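Local coordinates for uncharacterized protein Q64V53_BACFR (Bacteroides fragilis, PDB 2RA8) that is of unknown function but joins a WGR domain, a module often associated with nucleic-acid binding, to a leucine-rich repeat domain, at residues Glu264-Val269 with Val290-Gly295; Thr283-Ala288 with Phe311-Tyr316. All blocks are in the same frame, centred on the assembly; numbering follows the deposited sequence.

Overall arrangement
Both contacts lie in the leucine-rich repeat domain, next to each other, their centres about 11 Å apart. Interaction 2 (283-288 with 311-316) belongs to the parallel sheet and the loops that leave it; interaction 1 (264-269 with 290-295) lies farther from the centre of the chain, where two successive helices begin. Each is largely buried. The sheet contact is held mainly by regular backbone bonds, with a small polar cluster on one face and apolar side chains on the other, whereas the helix contact depends on a single asparagine amide and a few aliphatic groups. They meet where Leu291 CD1 packs on Ile286 CD1 and Met314 CG.

Interaction 1: residues Glu264-Val269 with Val290-Gly295; sequences EQNVVV and VLTDEG
Asn266 reaches across to the start of the neighbouring helix, where its side chain meets Gly295 and Thr292 in turn. CB lies 4.0 Å from Gly295 CA, and CG 3.5 Å from Thr292 OG1. With CG beside the backbone N and anti to the carbonyl carbon (chi1 -59°), the amide enters the turn that leads into helix 293-300. OD1 then accepts a hydrogen bond from Thr292 N at 3.0 Å, nearly straight at 163°; the donor lies in the carbonyl plane, on a lone pair. ND2 donates to Thr292 OG1 over 2.9 Å, with the hydroxyl tilted 22° from the amide plane. Thr292 thus gives one bond through its backbone N and accepts the other at its hydroxyl, and the pair should fix the rotation of the amide.

Thr292 is the N-cap of helix 293-300, and Asn266 lies near the start of helix 265-274, so the bridge ties two helices that follow one another in the chain on the helical side of the leucine-rich repeat domain. Beside ND2, Glu294 CG approaches at 3.7 Å. The absence of a side chain on Gly295 allows OD1 to come within 3.4 Å of its CA.

Deeper in, the contact becomes apolar. Val269 CG2 meets Leu291 CD2 at 4.0 Å, the two side chains crossing at about a right angle, and Val269 also touches Leu298 and Leu299 of helix 293-300. Nearer the backbone, Leu291 CB packs 3.8 Å from Gln265 CG, while Gln265 CB rests against the peptide joining Val290 to Leu291.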
# COMPACT_ATOMS: atom_id res chain seq x y z
N GLU A 264 -20.58 -5.76 -13.03
CA GLU A 264 -21.02 -6.91 -13.81
C GLU A 264 -19.81 -7.59 -14.40
O GLU A 264 -19.68 -7.73 -15.62
CB GLU A 264 -21.96 -6.45 -14.93
CG GLU A 264 -23.24 -5.79 -14.42
CD GLU A 264 -24.18 -5.38 -15.54
OE1 GLU A 264 -24.65 -6.27 -16.28
OE2 GLU A 264 -24.46 -4.17 -15.67
N GLN A 265 -18.92 -8.03 -13.53
CA GLN A 265 -17.70 -8.70 -13.97
C GLN A 265 -17.94 -10.04 -14.63
O GLN A 265 -17.18 -10.44 -15.52
CB GLN A 265 -16.73 -8.88 -12.78
CG GLN A 265 -15.31 -9.27 -13.18
CD GLN A 265 -14.63 -8.20 -14.02
OE1 GLN A 265 -14.15 -8.46 -15.13
NE2 GLN A 265 -14.58 -6.97 -13.49
N ASN A 266 -19.00 -10.74 -14.22
CA ASN A 266 -19.28 -12.05 -14.79
C ASN A 266 -19.59 -11.95 -16.26
O ASN A 266 -19.29 -12.86 -17.03
CB ASN A 266 -20.48 -12.72 -14.08
CG ASN A 266 -20.26 -12.92 -12.59
OD1 ASN A 266 -19.13 -13.15 -12.12
ND2 ASN A 266 -21.34 -12.85 -11.83
N VAL A 267 -20.20 -10.83 -16.66
CA VAL A 267 -20.56 -10.64 -18.06
C VAL A 267 -19.33 -10.61 -18.92
O VAL A 267 -19.33 -11.13 -20.05
CB VAL A 267 -21.33 -9.32 -18.27
CG1 VAL A 267 -21.97 -9.31 -19.64
CG2 VAL A 267 -22.38 -9.14 -17.18
N VAL A 268 -18.26 -10.01 -18.39
CA VAL A 268 -16.99 -9.90 -19.10
C VAL A 268 -16.46 -11.27 -19.45
O VAL A 268 -15.86 -11.47 -20.51
CB VAL A 268 -15.95 -9.09 -18.26
CG1 VAL A 268 -14.62 -8.99 -18.99
CG2 VAL A 268 -16.49 -7.70 -17.96
N VAL A 269 -16.70 -12.23 -18.56
CA VAL A 269 -16.25 -13.59 -18.82
C VAL A 269 -16.94 -14.10 -20.07
O VAL A 269 -16.32 -14.75 -20.91
CB VAL A 269 -16.59 -14.52 -17.63
CG1 VAL A 269 -16.14 -15.95 -17.94
CG2 VAL A 269 -15.94 -14.00 -16.36
N VAL A 290 -16.60 -7.57 -9.28
CA VAL A 290 -17.48 -8.47 -8.55
C VAL A 290 -17.64 -9.75 -9.33
O VAL A 290 -18.71 -10.07 -9.85
CB VAL A 290 -18.87 -7.84 -8.32
CG1 VAL A 290 -19.73 -8.76 -7.48
CG2 VAL A 290 -18.70 -6.50 -7.63
N LEU A 291 -16.53 -10.49 -9.43
CA LEU A 291 -16.48 -11.76 -10.13
C LEU A 291 -16.90 -12.80 -9.12
O LEU A 291 -16.23 -12.99 -8.10
CB LEU A 291 -15.05 -12.02 -10.57
CG LEU A 291 -14.60 -12.84 -11.79
CD1 LEU A 291 -13.52 -13.78 -11.32
CD2 LEU A 291 -15.74 -13.59 -12.43
N THR A 292 -18.03 -13.46 -9.38
CA THR A 292 -18.55 -14.48 -8.47
C THR A 292 -18.39 -15.86 -9.04
O THR A 292 -17.94 -16.03 -10.18
CB THR A 292 -20.03 -14.26 -8.17
OG1 THR A 292 -20.78 -14.30 -9.39
CG2 THR A 292 -20.24 -12.92 -7.49
N ASP A 293 -18.78 -16.86 -8.26
CA ASP A 293 -18.68 -18.26 -8.67
C ASP A 293 -19.39 -18.59 -9.96
O ASP A 293 -18.98 -19.49 -10.68
CB ASP A 293 -19.20 -19.18 -7.57
CG ASP A 293 -18.27 -19.25 -6.37
OD1 ASP A 293 -17.14 -18.71 -6.45
OD2 ASP A 293 -18.66 -19.84 -5.34
N GLU A 294 -20.47 -17.88 -10.25
CA GLU A 294 -21.19 -18.14 -11.49
C GLU A 294 -20.38 -17.64 -12.66
O GLU A 294 -20.58 -18.07 -13.80
CB GLU A 294 -22.59 -17.51 -11.47
CG GLU A 294 -22.65 -16.12 -10.87
CD GLU A 294 -24.09 -15.64 -10.71
OE1 GLU A 294 -24.29 -14.54 -10.15
OE2 GLU A 294 -25.01 -16.37 -11.14
N GLY A 295 -19.45 -16.74 -12.38
CA GLY A 295 -18.59 -16.22 -13.42
C GLY A 295 -17.50 -17.23 -13.70
O GLY A 295 -17.24 -17.59 -14.85

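Interaction 2: residues Thr283-Ala288 with Phe311-Tyr316; sequences TMDISA and FINMKY
Asp285 OD1 is gripped from two directions: Ser287 OG donates to its syn lone pair at 2.8 Å, and Asn313 ND2 reaches it at 3.2 Å from above the carboxylate plane. Asp285 and Asn313 are paired in the parallel sheet of the leucine-rich repeat domain, where strands 283-285 and 311-313 run 8° from parallel, and Ser287 follows just after the first of these. Both paired residues carry CG anti to the backbone N, which sets their side chains alongside each other, planes 54° apart. The other carboxylate oxygen, OD2, accepts from Trp256 NE1 on the preceding strand, which further steadies the group. Asn313 OD1 accepts from Lys315 N to form an Asx turn as the strand ends.

The backbone ladder runs from Met284 N to Phe311 O, then Asn313 N to Met284 O, then Ile286 N to Asn313 O. Ala288 N extends it beyond the strands, donating to Lys315 O at 2.9 Å in an almost straight bond (178°). On the face of Thr283, CG2 lies 3.7 Å from Phe311 CD2. The opposite face is apolar: Met284 CE meets Ile312 CG2 there, and Phe272 of helix 265-274 packs on Met284.

Past the strands, Ile286 CD1 lies 3.5 Å from Met314 CG. The ring of Tyr316, whose OH bonds to Ile352 O, comes up against the backbone of Ala288, with CD1 3.4 Å from Ala288 C.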
# COMPACT_ATOMS: atom_id res chain seq x y z
N THR A 283 -3.30 -13.54 -22.08
CA THR A 283 -3.85 -13.17 -20.77
C THR A 283 -5.27 -12.66 -20.80
O THR A 283 -5.62 -11.77 -21.57
CB THR A 283 -2.96 -12.09 -20.09
OG1 THR A 283 -1.61 -12.57 -20.02
CG2 THR A 283 -3.46 -11.79 -18.67
N MSE A 284 -6.11 -13.24 -19.95
CA MSE A 284 -7.50 -12.83 -19.80
C MSE A 284 -7.50 -12.13 -18.46
O MSE A 284 -7.22 -12.74 -17.44
CB MSE A 284 -8.42 -14.05 -19.76
CG MSE A 284 -9.89 -13.71 -19.58
SE MSE A 284 -10.98 -15.30 -19.37
CE MSE A 284 -11.96 -14.79 -17.79
N ASP A 285 -7.81 -10.85 -18.47
CA ASP A 285 -7.79 -10.03 -17.27
C ASP A 285 -9.20 -9.68 -16.86
O ASP A 285 -9.87 -8.91 -17.52
CB ASP A 285 -7.01 -8.75 -17.57
CG ASP A 285 -6.55 -8.01 -16.32
OD1 ASP A 285 -7.14 -8.18 -15.23
OD2 ASP A 285 -5.59 -7.22 -16.46
N ILE A 286 -9.65 -10.27 -15.75
CA ILE A 286 -10.99 -10.03 -15.24
C ILE A 286 -10.88 -9.79 -13.76
O ILE A 286 -11.58 -10.40 -12.96
CB ILE A 286 -11.91 -11.24 -15.50
CG1 ILE A 286 -11.25 -12.52 -15.01
CG2 ILE A 286 -12.22 -11.34 -16.99
CD1 ILE A 286 -12.22 -13.66 -14.74
N SER A 287 -9.98 -8.89 -13.41
CA SER A 287 -9.73 -8.55 -12.01
C SER A 287 -10.47 -7.34 -11.51
O SER A 287 -11.25 -6.72 -12.23
CB SER A 287 -8.24 -8.30 -11.82
OG SER A 287 -7.79 -7.28 -12.69
N ALA A 288 -10.23 -7.03 -10.24
CA ALA A 288 -10.80 -5.87 -9.55
C ALA A 288 -12.29 -5.71 -9.53
O ALA A 288 -12.78 -4.65 -9.12
CB ALA A 288 -10.16 -4.60 -10.11
N PHE A 311 -2.23 -16.95 -18.61
CA PHE A 311 -2.58 -16.34 -17.33
C PHE A 311 -3.98 -15.78 -17.31
O PHE A 311 -4.43 -15.15 -18.27
CB PHE A 311 -1.56 -15.23 -17.02
CG PHE A 311 -1.80 -14.48 -15.72
CD1 PHE A 311 -2.09 -15.15 -14.54
CD2 PHE A 311 -1.68 -13.09 -15.69
CE1 PHE A 311 -2.24 -14.45 -13.34
CE2 PHE A 311 -1.83 -12.39 -14.49
CZ PHE A 311 -2.11 -13.07 -13.32
N ILE A 312 -4.69 -16.05 -16.22
CA ILE A 312 -6.03 -15.53 -16.04
C ILE A 312 -5.97 -14.79 -14.74
O ILE A 312 -5.82 -15.40 -13.68
CB ILE A 312 -7.08 -16.64 -15.97
CG1 ILE A 312 -7.08 -17.46 -17.27
CG2 ILE A 312 -8.46 -16.03 -15.74
CD1 ILE A 312 -8.15 -18.57 -17.30
N ASN A 313 -6.04 -13.47 -14.81
CA ASN A 313 -5.97 -12.62 -13.63
C ASN A 313 -7.33 -12.37 -13.04
O ASN A 313 -8.19 -11.74 -13.66
CB ASN A 313 -5.30 -11.28 -13.97
CG ASN A 313 -5.08 -10.41 -12.75
OD1 ASN A 313 -4.87 -10.91 -11.65
ND2 ASN A 313 -5.09 -9.09 -12.95
N MSE A 314 -7.54 -12.86 -11.82
CA MSE A 314 -8.80 -12.69 -11.10
C MSE A 314 -8.52 -12.08 -9.75
O MSE A 314 -9.28 -12.27 -8.79
CB MSE A 314 -9.51 -14.03 -10.94
CG MSE A 314 -9.88 -14.68 -12.28
SE MSE A 314 -10.78 -16.41 -12.12
CE MSE A 314 -9.26 -17.58 -12.24
N LYS A 315 -7.42 -11.34 -9.66
CA LYS A 315 -7.01 -10.68 -8.43
C LYS A 315 -8.09 -9.72 -8.01
O LYS A 315 -8.46 -8.82 -8.76
CB LYS A 315 -5.68 -9.96 -8.66
CG LYS A 315 -4.99 -9.46 -7.41
CD LYS A 315 -3.52 -9.18 -7.72
CE LYS A 315 -2.92 -8.17 -6.76
NZ LYS A 315 -3.08 -8.59 -5.34
N TYR A 316 -8.59 -9.92 -6.79
CA TYR A 316 -9.71 -9.15 -6.20
C TYR A 316 -10.95 -9.72 -6.83
O TYR A 316 -11.27 -9.46 -8.00
CB TYR A 316 -9.63 -7.64 -6.46
CG TYR A 316 -10.76 -6.88 -5.75
CD1 TYR A 316 -12.02 -6.77 -6.33
CD2 TYR A 316 -10.59 -6.38 -4.46
CE1 TYR A 316 -13.09 -6.19 -5.65
CE2 TYR A 316 -11.66 -5.80 -3.76
CZ TYR A 316 -12.90 -5.71 -4.36
OH TYR A 316 -13.98 -5.16 -3.70
O HOH W 1 -12.53 -9.68 -10.65